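Local coordinates for protein ancestral congerin Con-anc (PDB 3AJY) that binds galactose-containing glycans as a galectin, a reconstructed ancestor of the fish congerins, at residues F31-G36 against F86-T91. Sequence-based numbering, arbitrary orientation.
Sequences FSINVG and FEITIT
Phe31 meets Phe86 with the far end of its ring. Its CE2 sits over the centre of one face of the Phe86 ring, 3.6 Å above the plane. Its CZ lies 3.7 Å from Phe86 CG, the ring atom that carries CB. The two planes are inclined by 43° and the side chains cross at a slant. Both side chains leave their strands toward each other, and in both CG sits between the backbone N and the carbonyl carbon. His48 stacks on the Phe31 ring, and Phe80 meets it edge-to-face.

Ser32 points away from 86-91, into the other side of its sheet. Asn34 ND2 donates a hydrogen bond to Ser32 OG (3.2 Å, 151°), and Asn34 OD1 is bonded to His45, a residue of the glycan pocket. The strands belong to the two facing antiparallel sheets of the galectin beta-sandwich. Their axes are 10.2 Å apart and run at 25° in the same general direction. No hydrogen bond joins them; apolar side chains do.

Ile33 carries the next layer. Its CG1 is 3.7 Å from Ile88 CD1. Ile33 CD1 reaches the Phe86 ring at CE2, 4.2 Å away. The CG2 branch turns the other way, anti to the backbone N, and lies 4.0 Å from Ile90 CD1. Ile33 thus touches three residues of the facing strand. Its side chain runs alongside those of Ile88 and Ile90, each pointing against it. Val35 also points inward, but packs on Leu18, Leu118 and Leu121; its CG1 stays 4.7 Å from Ile90 CD1, the closest approach of that side chain to 86-91.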
loop_
_atom_site.group_PDB
_atom_site.type_symbol
_atom_site.label_atom_id
_atom_site.label_comp_id
_atom_site.label_asym_id
_atom_site.label_seq_id
_atom_site.Cartn_x
_atom_site.Cartn_y
_atom_site.Cartn_z
ATOM N N PHE A 31 19.248 3.073 -2.084
ATOM C CA PHE A 31 17.949 2.752 -1.527
ATOM C C PHE A 31 17.499 1.420 -2.103
ATOM O O PHE A 31 17.891 1.060 -3.223
ATOM C CB PHE A 31 16.931 3.889 -1.746
ATOM C CG PHE A 31 16.283 3.883 -3.103
ATOM C CD1 PHE A 31 16.944 4.410 -4.203
ATOM C CD2 PHE A 31 15.001 3.359 -3.272
ATOM C CE1 PHE A 31 16.335 4.410 -5.472
ATOM C CE2 PHE A 31 14.392 3.354 -4.531
ATOM C CZ PHE A 31 15.067 3.876 -5.625
ATOM N N SER A 32 16.701 0.678 -1.337
ATOM C CA SER A 32 16.281 -0.666 -1.735
ATOM C C SER A 32 14.784 -0.867 -1.657
ATOM O O SER A 32 14.084 -0.225 -0.875
ATOM C CB SER A 32 16.996 -1.748 -0.914
ATOM O OG SER A 32 16.668 -1.645 0.459
ATOM N N ILE A 33 14.299 -1.730 -2.543
ATOM C CA ILE A 33 12.952 -2.251 -2.479
ATOM C C ILE A 33 13.117 -3.705 -2.111
ATOM O O ILE A 33 13.959 -4.387 -2.676
ATOM C CB ILE A 33 12.222 -2.087 -3.844
ATOM C CG1 ILE A 33 12.116 -0.595 -4.205
ATOM C CG2 ILE A 33 10.853 -2.786 -3.818
ATOM C CD1 ILE A 33 11.481 0.311 -3.091
ATOM N N ASN A 34 12.348 -4.163 -1.130
ATOM C CA ASN A 34 12.458 -5.521 -0.616
ATOM C C ASN A 34 11.104 -6.212 -0.560
ATOM O O ASN A 34 10.150 -5.687 0.004
ATOM C CB ASN A 34 13.062 -5.488 0.787
ATOM C CG ASN A 34 14.332 -4.698 0.834
ATOM O OD1 ASN A 34 15.372 -5.144 0.346
ATOM N ND2 ASN A 34 14.261 -3.510 1.408
ATOM N N VAL A 35 11.022 -7.393 -1.145
ATOM C CA VAL A 35 9.790 -8.142 -1.085
ATOM C C VAL A 35 10.065 -9.589 -0.690
ATOM O O VAL A 35 10.999 -10.206 -1.188
ATOM C CB VAL A 35 8.987 -8.028 -2.405
ATOM C CG1 VAL A 35 8.561 -6.569 -2.637
ATOM C CG2 VAL A 35 9.812 -8.482 -3.584
ATOM N N GLY A 36 9.250 -10.111 0.225
ATOM C CA GLY A 36 9.401 -11.481 0.676
ATOM C C GLY A 36 8.413 -11.832 1.758
ATOM O O GLY A 36 7.217 -11.590 1.618
ATOM N N PHE A 86 11.185 8.296 -7.882
ATOM C CA PHE A 86 11.488 6.979 -8.414
ATOM C C PHE A 86 10.199 6.198 -8.598
ATOM O O PHE A 86 9.208 6.429 -7.910
ATOM C CB PHE A 86 12.474 6.209 -7.531
ATOM C CG PHE A 86 11.872 5.683 -6.250
ATOM C CD1 PHE A 86 12.012 6.390 -5.065
ATOM C CD2 PHE A 86 11.189 4.460 -6.235
ATOM C CE1 PHE A 86 11.449 5.895 -3.865
ATOM C CE2 PHE A 86 10.617 3.962 -5.069
ATOM C CZ PHE A 86 10.737 4.698 -3.868
ATOM N N GLU A 87 10.202 5.273 -9.541
ATOM C CA GLU A 87 9.066 4.385 -9.673
ATOM C C GLU A 87 9.526 3.045 -10.199
ATOM O O GLU A 87 10.338 2.978 -11.128
ATOM C CB GLU A 87 7.981 4.990 -10.559
ATOM C CG GLU A 87 6.609 4.371 -10.335
ATOM C CD GLU A 87 5.616 4.763 -11.427
ATOM O OE1 GLU A 87 5.151 5.920 -11.412
ATOM O OE2 GLU A 87 5.311 3.915 -12.296
ATOM N N ILE A 88 9.021 1.982 -9.589
ATOM C CA ILE A 88 9.432 0.629 -9.941
ATOM C C ILE A 88 8.214 -0.277 -9.974
ATOM O O ILE A 88 7.366 -0.201 -9.101
ATOM C CB ILE A 88 10.495 0.084 -8.926
ATOM C CG1 ILE A 88 11.714 1.009 -8.885
ATOM C CG2 ILE A 88 10.962 -1.314 -9.286
ATOM C CD1 ILE A 88 12.548 0.874 -7.594
ATOM N N THR A 89 8.114 -1.125 -10.990
ATOM C CA THR A 89 7.041 -2.141 -11.047
ATOM C C THR A 89 7.630 -3.552 -11.100
ATOM O O THR A 89 8.565 -3.826 -11.871
ATOM C CB THR A 89 6.074 -1.891 -12.234
ATOM O OG1 THR A 89 5.432 -0.619 -12.053
ATOM C CG2 THR A 89 4.993 -2.966 -12.322
ATOM N N ILE A 90 7.078 -4.437 -10.275
ATOM C CA ILE A 90 7.581 -5.801 -10.116
ATOM C C ILE A 90 6.440 -6.792 -10.286
ATOM O O ILE A 90 5.344 -6.594 -9.768
ATOM C CB ILE A 90 8.185 -6.038 -8.696
ATOM C CG1 ILE A 90 9.292 -5.015 -8.387
ATOM C CG2 ILE A 90 8.730 -7.471 -8.589
ATOM C CD1 ILE A 90 9.731 -4.991 -6.905
ATOM N N THR A 91 6.699 -7.856 -11.022
ATOM C CA THR A 91 5.757 -8.956 -11.113
ATOM C C THR A 91 6.609 -10.197 -11.177
ATOM O O THR A 91 7.817 -10.104 -11.387
ATOM C CB THR A 91 4.824 -8.845 -12.370
ATOM O OG1 THR A 91 3.772 -9.811 -12.262
ATOM C CG2 THR A 91 5.584 -9.101 -13.637
#